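Long-range contacts in uracil-dna glycosylase (PDB 4UQM), which belongs to the uracil-DNA glycosylase superfamily of globular alpha/beta proteins, here from Deinococcus radiodurans: residues A[16-24]-A[35-44]; A[72-80]-A[170-181]. The protein carries 1 engineered substitution. All blocks are in the same frame, centred on the assembly; numbering follows the deposited sequence.

Overall arrangement
The two contacts follow one another along the chain, interaction 1 closing before interaction 2 opens, and their centres lie about 22 Å apart, with nearest atoms about 5 Å from each other but not touching. Interaction 1 lays the N-terminal loop against the start of helix 38-53 at the surface, about 19 Å from the centre of the chain. Interaction 2 lies deeper, joining neighbouring strands 77-81 and 179-183 in the middle of the four-stranded parallel sheet. Helix 25-35 touches both: its last residue, Phe35, belongs to interaction 1, while through Trp27 and Ala30 it packs on the residues that lead into strand 77-81 and on helix 160-172.

Interaction 1. Residues A[16-24]-A[35-44]; sequences RPIIPANLP and FSAPYFHELT
The extended backbone of residues 16-24 runs past the junction between two helices, coming nearest where the CA atoms of Pro17 and Ser36 are 4.3 Å apart, and Ile18 N donates a nearly straight hydrogen bond (N-H...O 167°) to Phe35 O at 3.1 Å. This is an N-terminal arm of the alpha/beta fold lying against the short joint to which helix 25-35 brings the chain back: that helix ends at Phe35, and Ala37 is the N-cap of helix 38-53. The bonding N-H approaches from above the carbonyl plane, not along a lone pair.

Phe35 and Ile18 carry the contact. Pro20 sets its CD over the centre of one Phe35 ring face in a CH-pi contact, 3.5 Å from the ring centroid, while Leu23 brings its CD1 obliquely to CE2 and CZ. Because CG of Phe35 is anti to its carbonyl carbon (chi1 -57°), the ring is directed toward the arm; its edge is turned onto one face of the Phe40 ring, CD1 lying toward the rim, and Phe64 packs against both Pro20 and Phe40. Nearer the surface, Pro17 rests CB and CG against Ser36 OG, whose hydrogen bond goes to Leu32 O.

Farther along helix 38-53, Ile18 reaches tip to tip toward Thr44, its CD1 also near His41. A water joins Arg16 O to His41 ND1. The Thr44 hydroxyl is turned back to its own helix, so Phe40 O receives Thr44 N and Thr44 OG1 from opposite faces of its plane, while Ile18 CD1 lies 3.7 Å from Thr44 OG1.

Interaction 2. Residues A[72-80]-A[170-181]; sequences LGEVKVLIL and AVNAKEERVVFI
Leu72 O is gripped by two donors, Lys174 NZ at 2.8 Å and the backbone N of Val75, just after the 3-10 segment 72-74. Lys174 NZ, lying in the carbonyl plane of Leu72, also bonds to Val75 O at 3.1 Å, there on a lone pair. Bends at chi3 (60°) and chi4 (102°) curl the lysine so that one ammonium group bridges both carbonyls, probably balancing some of its charge with their dipoles and fixing the turn that leads into the strand.

Beyond it the backbones pair in parallel register. Val179 N bonds to Lys76 O, Leu78 N to Val179 O, Ile181 N to Leu78 O and Leu80 N to Ile181 O, the last at 2.8 Å; the short strand axes diverge by just 12°.

On one face of the sheet, Ile181 CD1 touches Val77 CG1 at 3.8 Å and Ile79 CG1 at 3.9 Å, and Thr224 of helix 220-230 covers Val77, Val179 and Ile181. On the other, Leu78 CD1 touches both Phe180 CE2 and Val171 CG2. Val171 CG2 also meets Leu72 CD1, while the Val171 and Val75 side chains cross at about a right angle, CG1 to CG1.

Helix 160-172 thus leads into strand 179-183 beside strand 77-81, with helices on both faces: the three-layered alpha/beta/alpha fold of the uracil-DNA glycosylase superfamily.

Interaction 1. Residues A[16-24]-A[35-44]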
ATOM      1  N   ARG A  16      17.745 -21.636  -3.000  1.00 37.52           N
ATOM      2  CA  ARG A  16      17.591 -20.749  -4.186  1.00 35.03           C
ATOM      3  C   ARG A  16      16.711 -19.541  -3.850  1.00 31.56           C
ATOM      4  O   ARG A  16      15.789 -19.666  -3.031  1.00 31.91           O
ATOM      5  CB  ARG A  16      17.016 -21.535  -5.409  1.00 37.18           C
ATOM      6  N   PRO A  17      16.971 -18.372  -4.470  1.00 31.07           N
ATOM      7  CA  PRO A  17      16.040 -17.251  -4.281  1.00 29.68           C
ATOM      8  C   PRO A  17      14.628 -17.599  -4.806  1.00 28.26           C
ATOM      9  O   PRO A  17      14.459 -18.402  -5.716  1.00 34.38           O
ATOM     10  CB  PRO A  17      16.690 -16.090  -5.071  1.00 30.59           C
ATOM     11  CG  PRO A  17      18.063 -16.560  -5.407  1.00 35.00           C
ATOM     12  CD  PRO A  17      17.989 -18.046  -5.479  1.00 34.19           C
ATOM     13  N   ILE A  18      13.628 -17.030  -4.137  1.00 27.80           N
ATOM     14  CA  ILE A  18      12.216 -17.213  -4.470  1.00 26.93           C
ATOM     15  C   ILE A  18      11.762 -15.866  -5.021  1.00 25.17           C
ATOM     16  O   ILE A  18      11.340 -14.957  -4.258  1.00 24.61           O
ATOM     17  CB  ILE A  18      11.392 -17.636  -3.243  1.00 27.91           C
ATOM     18  CG1 ILE A  18      12.005 -18.807  -2.461  1.00 29.26           C
ATOM     19  CG2 ILE A  18       9.995 -18.039  -3.675  1.00 28.58           C
ATOM     20  CD1 ILE A  18      11.573 -18.795  -0.989  1.00 31.04           C
ATOM     21  N   ILE A  19      11.890 -15.699  -6.323  1.00 24.82           N
ATOM     22  CA  ILE A  19      11.687 -14.388  -6.936  1.00 23.39           C
ATOM     23  C   ILE A  19      10.323 -14.339  -7.622  1.00 23.05           C
ATOM     24  O   ILE A  19      10.032 -15.188  -8.490  1.00 24.27           O
ATOM     25  CB  ILE A  19      12.777 -14.080  -7.958  1.00 25.58           C
ATOM     26  CG1 ILE A  19      14.161 -14.117  -7.293  1.00 26.37           C
ATOM     27  CG2 ILE A  19      12.486 -12.741  -8.632  1.00 26.50           C
ATOM     28  CD1 ILE A  19      15.314 -14.267  -8.263  1.00 29.51           C
ATOM     29  N   PRO A  20       9.470 -13.377  -7.234  1.00 21.80           N
ATOM     30  CA  PRO A  20       8.185 -13.269  -7.942  1.00 21.51           C
ATOM     31  C   PRO A  20       8.349 -12.916  -9.393  1.00 22.77           C
ATOM     32  O   PRO A  20       9.301 -12.183  -9.775  1.00 25.06           O
ATOM     33  CB  PRO A  20       7.465 -12.108  -7.223  1.00 20.05           C
ATOM     34  CG  PRO A  20       8.195 -11.933  -5.938  1.00 21.75           C
ATOM     35  CD  PRO A  20       9.614 -12.345  -6.208  1.00 21.65           C
ATOM     36  N   ALA A  21       7.436 -13.453 -10.198  1.00 21.09           N
ATOM     37  CA  ALA A  21       7.518 -13.231 -11.652  1.00 23.23           C
ATOM     38  C   ALA A  21       7.068 -11.841 -12.027  1.00 22.66           C
ATOM     39  O   ALA A  21       6.181 -11.273 -11.376  1.00 21.54           O
ATOM     40  CB  ALA A  21       6.660 -14.243 -12.363  1.00 22.50           C
ATOM     41  N   ASN A  22       7.617 -11.333 -13.133  1.00 24.09           N
ATOM     42  CA  ASN A  22       7.092 -10.167 -13.805  1.00 24.96           C
ATOM     43  C   ASN A  22       7.045  -8.921 -12.900  1.00 22.64           C
ATOM     44  O   ASN A  22       6.012  -8.222 -12.848  1.00 24.10           O
ATOM     45  CB  ASN A  22       5.697 -10.445 -14.395  1.00 25.59           C
ATOM     46  CG  ASN A  22       5.198  -9.317 -15.330  1.00 27.13           C
ATOM     47  OD1 ASN A  22       5.984  -8.640 -15.961  1.00 30.93           O
ATOM     48  ND2 ASN A  22       3.897  -9.099 -15.368  1.00 29.06           N
ATOM     49  N   LEU A  23       8.129  -8.703 -12.154  1.00 22.89           N
ATOM     50  CA  LEU A  23       8.361  -7.440 -11.458  1.00 20.80           C
ATOM     51  C   LEU A  23       9.178  -6.515 -12.339  1.00 21.84           C
ATOM     52  O   LEU A  23      10.027  -6.976 -13.150  1.00 22.81           O
ATOM     53  CB  LEU A  23       9.123  -7.642 -10.143  1.00 22.27           C
ATOM     54  CG  LEU A  23       8.497  -8.546  -9.080  1.00 22.29           C
ATOM     55  CD1 LEU A  23       9.377  -8.594  -7.885  1.00 26.31           C
ATOM     56  CD2 LEU A  23       7.117  -8.030  -8.736  1.00 25.32           C
ATOM     57  N   PRO A  24       8.908  -5.199 -12.241  1.00 20.81           N
ATOM     58  CA  PRO A  24       9.768  -4.237 -12.901  1.00 22.33           C
ATOM     59  C   PRO A  24      11.219  -4.486 -12.496  1.00 22.37           C
ATOM     60  O   PRO A  24      11.512  -4.885 -11.370  1.00 22.12           O
ATOM     61  CB  PRO A  24       9.259  -2.884 -12.366  1.00 20.93           C
ATOM     62  CG  PRO A  24       7.858  -3.140 -11.991  1.00 20.28           C
ATOM     63  CD  PRO A  24       7.819  -4.541 -11.482  1.00 20.28           C
ATOM     64  N   PHE A  35      14.646 -11.522  -1.574  1.00 22.51           N
ATOM     65  CA  PHE A  35      14.165 -12.789  -2.136  1.00 22.13           C
ATOM     66  C   PHE A  35      15.134 -13.933  -1.908  1.00 22.39           C
ATOM     67  O   PHE A  35      14.755 -15.091  -1.933  1.00 23.33           O
ATOM     68  CB  PHE A  35      13.838 -12.641  -3.624  1.00 23.32           C
ATOM     69  CG  PHE A  35      12.809 -11.553  -3.912  1.00 22.05           C
ATOM     70  CD1 PHE A  35      11.647 -11.515  -3.217  1.00 21.98           C
ATOM     71  CD2 PHE A  35      13.004 -10.598  -4.912  1.00 23.05           C
ATOM     72  CE1 PHE A  35      10.693 -10.525  -3.467  1.00 21.82           C
ATOM     73  CE2 PHE A  35      12.057  -9.636  -5.177  1.00 21.68           C
ATOM     74  CZ  PHE A  35      10.922  -9.558  -4.432  1.00 21.29           C
ATOM     75  N   SER A  36      16.392 -13.570  -1.640  1.00 24.38           N
ATOM     76  CA  SER A  36      17.482 -14.499  -1.368  1.00 26.28           C
ATOM     77  C   SER A  36      17.707 -14.801   0.130  1.00 26.64           C
ATOM     78  O   SER A  36      18.489 -15.661   0.459  1.00 29.51           O
ATOM     79  CB  SER A  36      18.792 -13.956  -2.010  1.00 27.49           C
ATOM     80  OG  SER A  36      18.614 -13.472  -3.364  1.00 27.85           O
ATOM     81  N   ALA A  37      17.044 -14.066   1.029  1.00 24.83           N
ATOM     82  CA  ALA A  37      17.349 -14.074   2.436  1.00 26.11           C
ATOM     83  C   ALA A  37      16.695 -15.215   3.192  1.00 24.97           C
ATOM     84  O   ALA A  37      15.557 -15.601   2.879  1.00 23.77           O
ATOM     85  CB  ALA A  37      16.925 -12.745   3.043  1.00 25.40           C
ATOM     86  N   PRO A  38      17.380 -15.715   4.245  1.00 27.07           N
ATOM     87  CA  PRO A  38      16.733 -16.712   5.087  1.00 27.00           C
ATOM     88  C   PRO A  38      15.345 -16.314   5.648  1.00 25.47           C
ATOM     89  O   PRO A  38      14.420 -17.158   5.600  1.00 24.35           O
ATOM     90  CB  PRO A  38      17.777 -16.972   6.173  1.00 28.32           C
ATOM     91  CG  PRO A  38      19.075 -16.681   5.521  1.00 30.12           C
ATOM     92  CD  PRO A  38      18.800 -15.528   4.613  1.00 28.90           C
ATOM     93  N   TYR A  39      15.154 -15.075   6.128  1.00 23.76           N
ATOM     94  CA  TYR A  39      13.849 -14.716   6.690  1.00 23.42           C
ATOM     95  C   TYR A  39      12.734 -14.861   5.643  1.00 21.72           C
ATOM     96  O   TYR A  39      11.589 -15.174   5.969  1.00 21.98           O
ATOM     97  CB  TYR A  39      13.810 -13.280   7.276  1.00 23.11           C
ATOM     98  CG  TYR A  39      13.564 -12.195   6.245  1.00 21.57           C
ATOM     99  CD1 TYR A  39      12.265 -11.838   5.871  1.00 20.45           C
ATOM    100  CD2 TYR A  39      14.648 -11.519   5.632  1.00 23.41           C
ATOM    101  CE1 TYR A  39      11.993 -10.897   4.921  1.00 19.93           C
ATOM    102  CE2 TYR A  39      14.389 -10.558   4.667  1.00 23.20           C
ATOM    103  CZ  TYR A  39      13.067 -10.289   4.292  1.00 20.48           C
ATOM    104  OH  TYR A  39      12.810  -9.353   3.365  1.00 20.82           O
ATOM    105  N   PHE A  40      13.059 -14.617   4.380  1.00 21.05           N
ATOM    106  CA  PHE A  40      12.069 -14.636   3.332  1.00 20.09           C
ATOM    107  C   PHE A  40      11.730 -16.068   2.945  1.00 20.44           C
ATOM    108  O   PHE A  40      10.566 -16.394   2.630  1.00 20.24           O
ATOM    109  CB  PHE A  40      12.548 -13.807   2.127  1.00 20.85           C
ATOM    110  CG  PHE A  40      11.499 -13.587   1.108  1.00 19.95           C
ATOM    111  CD1 PHE A  40      10.593 -12.532   1.225  1.00 20.65           C
ATOM    112  CD2 PHE A  40      11.381 -14.431   0.038  1.00 21.29           C
ATOM    113  CE1 PHE A  40       9.611 -12.359   0.274  1.00 21.08           C
ATOM    114  CE2 PHE A  40      10.383 -14.254  -0.876  1.00 21.60           C
ATOM    115  CZ  PHE A  40       9.493 -13.234  -0.761  1.00 21.02           C
ATOM    116  N   HIS A  41      12.726 -16.935   3.004  1.00 21.16           N
ATOM    117  CA  HIS A  41      12.485 -18.351   2.803  1.00 22.45           C
ATOM    118  C   HIS A  41      11.539 -18.863   3.905  1.00 23.01           C
ATOM    119  O   HIS A  41      10.629 -19.613   3.643  1.00 23.15           O
ATOM    120  CB  HIS A  41      13.815 -19.137   2.842  1.00 23.67           C
ATOM    121  CG  HIS A  41      13.651 -20.608   2.623  1.00 29.74           C
ATOM    122  ND1 HIS A  41      13.796 -21.184   1.377  1.00 35.04           N
ATOM    123  CD2 HIS A  41      13.426 -21.631   3.486  1.00 31.48           C
ATOM    124  CE1 HIS A  41      13.610 -22.489   1.476  1.00 35.12           C
ATOM    125  NE2 HIS A  41      13.395 -22.784   2.749  1.00 34.25           N
ATOM    126  N   GLU A  42      11.808 -18.472   5.148  1.00 22.51           N
ATOM    127  CA  GLU A  42      10.958 -18.883   6.285  1.00 22.69           C
ATOM    128  C   GLU A  42       9.543 -18.315   6.177  1.00 20.38           C
ATOM    129  O   GLU A  42       8.575 -19.039   6.429  1.00 22.01           O
ATOM    130  CB  GLU A  42      11.579 -18.516   7.634  1.00 24.36           C
ATOM    131  CG  GLU A  42      12.863 -19.271   7.970  1.00 27.64           C
ATOM    132  CD  GLU A  42      12.767 -20.791   7.871  1.00 29.50           C
ATOM    133  OE1 GLU A  42      11.748 -21.363   8.286  1.00 36.58           O
ATOM    134  OE2 GLU A  42      13.717 -21.443   7.373  1.00 37.90           O
ATOM    135  N   LEU A  43       9.439 -17.049   5.801  1.00 19.25           N
ATOM    136  CA  LEU A  43       8.124 -16.453   5.549  1.00 19.28           C
ATOM    137  C   LEU A  43       7.384 -17.234   4.452  1.00 19.20           C
ATOM    138  O   LEU A  43       6.221 -17.604   4.618  1.00 18.93           O
ATOM    139  CB  LEU A  43       8.298 -15.016   5.091  1.00 18.05           C
ATOM    140  CG  LEU A  43       7.068 -14.289   4.500  1.00 18.51           C
ATOM    141  CD1 LEU A  43       5.988 -14.127   5.552  1.00 19.48           C
ATOM    142  CD2 LEU A  43       7.513 -12.978   3.900  1.00 18.50           C
ATOM    143  N   THR A  44       8.082 -17.531   3.357  1.00 19.50           N
ATOM    144  CA  THR A  44       7.457 -18.272   2.243  1.00 20.93           C
ATOM    145  C   THR A  44       6.952 -19.656   2.688  1.00 20.32           C
ATOM    146  O   THR A  44       5.823 -20.076   2.382  1.00 20.30           O
ATOM    147  CB  THR A  44       8.436 -18.356   1.071  1.00 21.80           C
ATOM    148  OG1 THR A  44       8.688 -17.035   0.582  1.00 23.24           O
ATOM    149  CG2 THR A  44       7.885 -19.205  -0.050  1.00 23.68           C
TER
HETATM  150  O   HOH W   1      15.494 -19.047  -0.272  1.00 30.81           O

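Interaction 2. Residues A[72-80]-A[170-181]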
ATOM      1  N   LEU A  72       9.699   1.164  -9.007  1.00 19.14           N
ATOM      2  CA  LEU A  72      10.403   1.972  -8.033  1.00 19.62           C
ATOM      3  C   LEU A  72      10.701   3.368  -8.558  1.00 20.77           C
ATOM      4  O   LEU A  72      10.509   4.370  -7.856  1.00 20.58           O
ATOM      5  CB  LEU A  72      11.724   1.260  -7.677  1.00 19.73           C
ATOM      6  CG  LEU A  72      12.700   1.961  -6.736  1.00 21.29           C
ATOM      7  CD1 LEU A  72      12.030   2.432  -5.454  1.00 22.21           C
ATOM      8  CD2 LEU A  72      13.891   1.050  -6.463  1.00 22.84           C
ATOM      9  N   GLY A  73      11.181   3.454  -9.783  1.00 21.22           N
ATOM     10  CA  GLY A  73      11.468   4.736 -10.391  1.00 23.25           C
ATOM     11  C   GLY A  73      10.282   5.674 -10.569  1.00 22.48           C
ATOM     12  O   GLY A  73      10.490   6.882 -10.794  1.00 25.22           O
ATOM     13  N   GLU A  74       9.053   5.147 -10.544  1.00 21.25           N
ATOM     14  CA  GLU A  74       7.866   5.965 -10.707  1.00 20.05           C
ATOM     15  C   GLU A  74       7.229   6.361  -9.392  1.00 21.08           C
ATOM     16  O   GLU A  74       6.328   7.182  -9.406  1.00 21.17           O
ATOM     17  CB  GLU A  74       6.827   5.197 -11.532  1.00 22.34           C
ATOM     18  CG  GLU A  74       7.339   4.918 -12.938  1.00 26.63           C
ATOM     19  CD  GLU A  74       6.345   4.303 -13.901  1.00 30.18           C
ATOM     20  OE1 GLU A  74       5.141   4.358 -13.683  1.00 32.78           O
ATOM     21  OE2 GLU A  74       6.798   3.779 -14.949  1.00 36.17           O
ATOM     22  N   VAL A  75       7.700   5.854  -8.267  1.00 19.12           N
ATOM     23  CA  VAL A  75       7.034   6.146  -6.993  1.00 18.53           C
ATOM     24  C   VAL A  75       7.190   7.625  -6.626  1.00 19.97           C
ATOM     25  O   VAL A  75       8.292   8.115  -6.514  1.00 21.99           O
ATOM     26  CB  VAL A  75       7.590   5.270  -5.840  1.00 19.13           C
ATOM     27  CG1 VAL A  75       6.925   5.600  -4.523  1.00 18.65           C
ATOM     28  CG2 VAL A  75       7.414   3.796  -6.142  1.00 18.54           C
ATOM     29  N   LYS A  76       6.070   8.304  -6.431  1.00 19.14           N
ATOM     30  CA  LYS A  76       6.070   9.592  -5.825  1.00 20.30           C
ATOM     31  C   LYS A  76       5.297   9.684  -4.527  1.00 18.46           C
ATOM     32  O   LYS A  76       5.571  10.600  -3.728  1.00 18.54           O
ATOM     33  CB  LYS A  76       5.680  10.663  -6.819  1.00 23.96           C
ATOM     34  CG  LYS A  76       4.312  10.640  -7.323  1.00 24.04           C
ATOM     35  CD  LYS A  76       4.208  11.746  -8.420  1.00 29.25           C
ATOM     36  CE  LYS A  76       2.799  12.132  -8.750  1.00 29.52           C
ATOM     37  NZ  LYS A  76       2.917  13.125  -9.850  1.00 31.80           N
ATOM     38  N   VAL A  77       4.363   8.753  -4.321  1.00 17.26           N
ATOM     39  CA  VAL A  77       3.613   8.675  -3.056  1.00 18.06           C
ATOM     40  C   VAL A  77       3.574   7.225  -2.654  1.00 17.77           C
ATOM     41  O   VAL A  77       3.372   6.349  -3.518  1.00 17.25           O
ATOM     42  CB  VAL A  77       2.164   9.194  -3.214  1.00 17.69           C
ATOM     43  CG1 VAL A  77       1.377   9.046  -1.901  1.00 17.71           C
ATOM     44  CG2 VAL A  77       2.152  10.648  -3.707  1.00 17.88           C
ATOM     45  N   LEU A  78       3.879   6.939  -1.392  1.00 16.11           N
ATOM     46  CA  LEU A  78       3.782   5.593  -0.896  1.00 15.78           C
ATOM     47  C   LEU A  78       2.724   5.591   0.193  1.00 16.31           C
ATOM     48  O   LEU A  78       2.891   6.221   1.188  1.00 16.62           O
ATOM     49  CB  LEU A  78       5.146   5.100  -0.370  1.00 15.79           C
ATOM     50  CG  LEU A  78       5.233   3.616   0.012  1.00 16.59           C
ATOM     51  CD1 LEU A  78       6.670   3.163   0.044  1.00 17.95           C
ATOM     52  CD2 LEU A  78       4.562   3.345   1.370  1.00 17.67           C
ATOM     53  N   ILE A  79       1.616   4.911  -0.069  1.00 14.93           N
ATOM     54  CA  ILE A  79       0.540   4.707   0.890  1.00 15.06           C
ATOM     55  C   ILE A  79       0.792   3.386   1.585  1.00 15.24           C
ATOM     56  O   ILE A  79       0.966   2.375   0.924  1.00 15.71           O
ATOM     57  CB  ILE A  79      -0.880   4.759   0.268  1.00 16.36           C
ATOM     58  CG1 ILE A  79      -1.158   6.197  -0.139  1.00 16.07           C
ATOM     59  CG2 ILE A  79      -1.975   4.207   1.167  1.00 18.82           C
ATOM     60  CD1 ILE A  79      -2.452   6.407  -0.862  1.00 16.54           C
ATOM     61  N   LEU A  80       0.814   3.379   2.918  1.00 15.52           N
ATOM     62  CA  LEU A  80       1.056   2.163   3.667  1.00 15.35           C
ATOM     63  C   LEU A  80      -0.061   1.925   4.673  1.00 14.72           C
ATOM     64  O   LEU A  80      -0.242   2.714   5.600  1.00 16.35           O
ATOM     65  CB  LEU A  80       2.396   2.244   4.391  1.00 16.00           C
ATOM     66  CG  LEU A  80       2.929   0.950   5.011  1.00 15.97           C
ATOM     67  CD1 LEU A  80       3.183  -0.096   3.965  1.00 15.63           C
ATOM     68  CD2 LEU A  80       4.129   1.131   5.865  1.00 16.82           C
ATOM     69  N   ALA A 170      14.134   1.116  -0.012  1.00 19.75           N
ATOM     70  CA  ALA A 170      14.477   1.348  -1.423  1.00 21.87           C
ATOM     71  C   ALA A 170      13.886   2.670  -1.935  1.00 20.68           C
ATOM     72  O   ALA A 170      14.533   3.428  -2.685  1.00 21.79           O
ATOM     73  CB  ALA A 170      13.966   0.220  -2.268  1.00 21.44           C
ATOM     74  N   VAL A 171      12.645   2.947  -1.539  1.00 19.35           N
ATOM     75  CA  VAL A 171      12.004   4.219  -1.889  1.00 19.27           C
ATOM     76  C   VAL A 171      12.709   5.372  -1.180  1.00 20.56           C
ATOM     77  O   VAL A 171      12.956   6.401  -1.800  1.00 21.09           O
ATOM     78  CB  VAL A 171      10.509   4.170  -1.543  1.00 19.09           C
ATOM     79  CG1 VAL A 171       9.843   5.477  -1.844  1.00 19.54           C
ATOM     80  CG2 VAL A 171       9.821   3.052  -2.357  1.00 19.10           C
ATOM     81  N   ASN A 172      13.053   5.208   0.106  1.00 19.73           N
ATOM     82  CA  ASN A 172      13.747   6.280   0.834  1.00 21.36           C
ATOM     83  C   ASN A 172      15.101   6.658   0.228  1.00 22.59           C
ATOM     84  O   ASN A 172      15.552   7.803   0.295  1.00 22.60           O
ATOM     85  CB  ASN A 172      13.976   5.814   2.260  1.00 20.69           C
ATOM     86  CG  ASN A 172      14.644   6.853   3.102  1.00 22.87           C
ATOM     87  OD1 ASN A 172      14.062   7.905   3.383  1.00 22.52           O
ATOM     88  ND2 ASN A 172      15.854   6.584   3.525  1.00 23.79           N
ATOM     89  N   ALA A 173      15.760   5.680  -0.364  1.00 21.97           N
ATOM     90  CA  ALA A 173      17.028   5.910  -1.063  1.00 24.17           C
ATOM     91  C   ALA A 173      16.891   6.783  -2.321  1.00 26.65           C
ATOM     92  O   ALA A 173      17.920   7.241  -2.858  1.00 29.38           O
ATOM     93  CB  ALA A 173      17.678   4.577  -1.419  1.00 25.92           C
ATOM     94  N   LYS A 174      15.674   6.978  -2.839  1.00 23.70           N
ATOM     95  CA  LYS A 174      15.505   7.895  -3.979  1.00 24.32           C
ATOM     96  C   LYS A 174      15.824   9.324  -3.553  1.00 26.47           C
ATOM     97  O   LYS A 174      15.505   9.740  -2.432  1.00 26.75           O
ATOM     98  CB  LYS A 174      14.091   7.818  -4.546  1.00 24.16           C
ATOM     99  CG  LYS A 174      13.696   6.489  -5.210  1.00 26.82           C
ATOM    100  CD  LYS A 174      12.182   6.359  -5.285  1.00 25.68           C
ATOM    101  CE  LYS A 174      11.471   7.407  -6.066  1.00 27.75           C
ATOM    102  NZ  LYS A 174      11.049   7.041  -7.397  1.00 29.52           N
ATOM    103  N   GLU A 175      16.388  10.078  -4.480  1.00 26.88           N
ATOM    104  CA  GLU A 175      16.784  11.460  -4.228  1.00 28.77           C
ATOM    105  C   GLU A 175      15.589  12.414  -4.328  1.00 27.77           C
ATOM    106  O   GLU A 175      15.423  13.286  -3.481  1.00 31.96           O
ATOM    107  CB  GLU A 175      17.972  11.842  -5.135  1.00 31.40           C
ATOM    108  CG  GLU A 175      19.179  10.924  -4.841  1.00 36.42           C
ATOM    109  CD  GLU A 175      20.393  11.037  -5.760  1.00 39.95           C
ATOM    110  OE1 GLU A 175      20.254  10.900  -7.021  1.00 43.89           O
ATOM    111  OE2 GLU A 175      21.520  11.158  -5.187  1.00 45.33           O
ATOM    112  N   GLU A 176      14.731  12.188  -5.301  1.00 28.80           N
ATOM    113  CA  GLU A 176      13.564  13.062  -5.491  1.00 28.35           C
ATOM    114  C   GLU A 176      12.502  12.783  -4.467  1.00 25.45           C
ATOM    115  O   GLU A 176      12.318  11.645  -4.076  1.00 24.70           O
ATOM    116  CB  GLU A 176      12.955  12.942  -6.871  1.00 30.77           C
ATOM    117  CG  GLU A 176      12.368  14.285  -7.300  1.00 34.74           C
ATOM    118  CD  GLU A 176      12.121  14.394  -8.788  1.00 36.65           C
ATOM    119  OE1 GLU A 176      12.166  13.322  -9.461  1.00 43.97           O
ATOM    120  OE2 GLU A 176      11.902  15.541  -9.275  1.00 41.55           O
ATOM    121  N   ARG A 177      11.838  13.853  -4.035  1.00 25.77           N
ATOM    122  CA  ARG A 177      10.810  13.769  -3.016  1.00 23.85           C
ATOM    123  C   ARG A 177       9.778  12.662  -3.242  1.00 22.80           C
ATOM    124  O   ARG A 177       9.122  12.550  -4.289  1.00 23.09           O
ATOM    125  CB  ARG A 177      10.040  15.095  -2.911  1.00 25.12           C
ATOM    126  CG  ARG A 177       8.870  15.024  -1.938  1.00 24.88           C
ATOM    127  CD  ARG A 177       8.443  16.381  -1.479  1.00 24.15           C
ATOM    128  NE  ARG A 177       9.399  17.006  -0.537  1.00 25.01           N
ATOM    129  CZ  ARG A 177       9.185  18.165   0.062  1.00 26.01           C
ATOM    130  NH1 ARG A 177       8.149  18.938  -0.292  1.00 27.25           N
ATOM    131  NH2 ARG A 177      10.051  18.623   0.961  1.00 28.03           N
ATOM    132  N   VAL A 178       9.578  11.876  -2.206  1.00 21.95           N
ATOM    133  CA  VAL A 178       8.477  10.958  -2.064  1.00 21.22           C
ATOM    134  C   VAL A 178       7.699  11.341  -0.815  1.00 20.23           C
ATOM    135  O   VAL A 178       8.281  11.651   0.256  1.00 20.73           O
ATOM    136  CB  VAL A 178       8.982   9.507  -1.966  1.00 20.01           C
ATOM    137  CG1 VAL A 178       7.859   8.579  -1.703  1.00 19.24           C
ATOM    138  CG2 VAL A 178       9.683   9.132  -3.267  1.00 20.83           C
ATOM    139  N   VAL A 179       6.386  11.322  -0.939  1.00 18.23           N
ATOM    140  CA  VAL A 179       5.503  11.464   0.215  1.00 18.27           C
ATOM    141  C   VAL A 179       5.076  10.102   0.696  1.00 18.38           C
ATOM    142  O   VAL A 179       4.459   9.325  -0.056  1.00 18.16           O
ATOM    143  CB  VAL A 179       4.294  12.356  -0.132  1.00 18.35           C
ATOM    144  CG1 VAL A 179       3.364  12.520   1.079  1.00 19.50           C
ATOM    145  CG2 VAL A 179       4.684  13.716  -0.737  1.00 19.74           C
ATOM    146  N   PHE A 180       5.367   9.802   1.940  1.00 17.81           N
ATOM    147  CA  PHE A 180       4.960   8.585   2.589  1.00 17.86           C
ATOM    148  C   PHE A 180       3.769   8.858   3.471  1.00 17.23           C
ATOM    149  O   PHE A 180       3.865   9.686   4.396  1.00 18.93           O
ATOM    150  CB  PHE A 180       6.102   8.046   3.467  1.00 17.24           C
ATOM    151  CG  PHE A 180       7.374   7.657   2.716  1.00 17.92           C
ATOM    152  CD1 PHE A 180       8.279   8.611   2.259  1.00 20.44           C
ATOM    153  CD2 PHE A 180       7.668   6.319   2.503  1.00 18.29           C
ATOM    154  CE1 PHE A 180       9.459   8.227   1.651  1.00 19.56           C
ATOM    155  CE2 PHE A 180       8.850   5.912   1.854  1.00 18.86           C
ATOM    156  CZ  PHE A 180       9.734   6.883   1.420  1.00 19.88           C
ATOM    157  N   ILE A 181       2.681   8.150   3.213  1.00 15.75           N
ATOM    158  CA  ILE A 181       1.440   8.246   3.999  1.00 16.23           C
ATOM    159  C   ILE A 181       1.284   6.950   4.784  1.00 16.25           C
ATOM    160  O   ILE A 181       1.083   5.895   4.222  1.00 15.87           O
ATOM    161  CB  ILE A 181       0.187   8.464   3.086  1.00 16.99           C
ATOM    162  CG1 ILE A 181       0.372   9.709   2.201  1.00 16.99           C
ATOM    163  CG2 ILE A 181      -1.097   8.498   3.909  1.00 17.62           C
ATOM    164  CD1 ILE A 181      -0.754   9.823   1.170  1.00 17.79           C
TER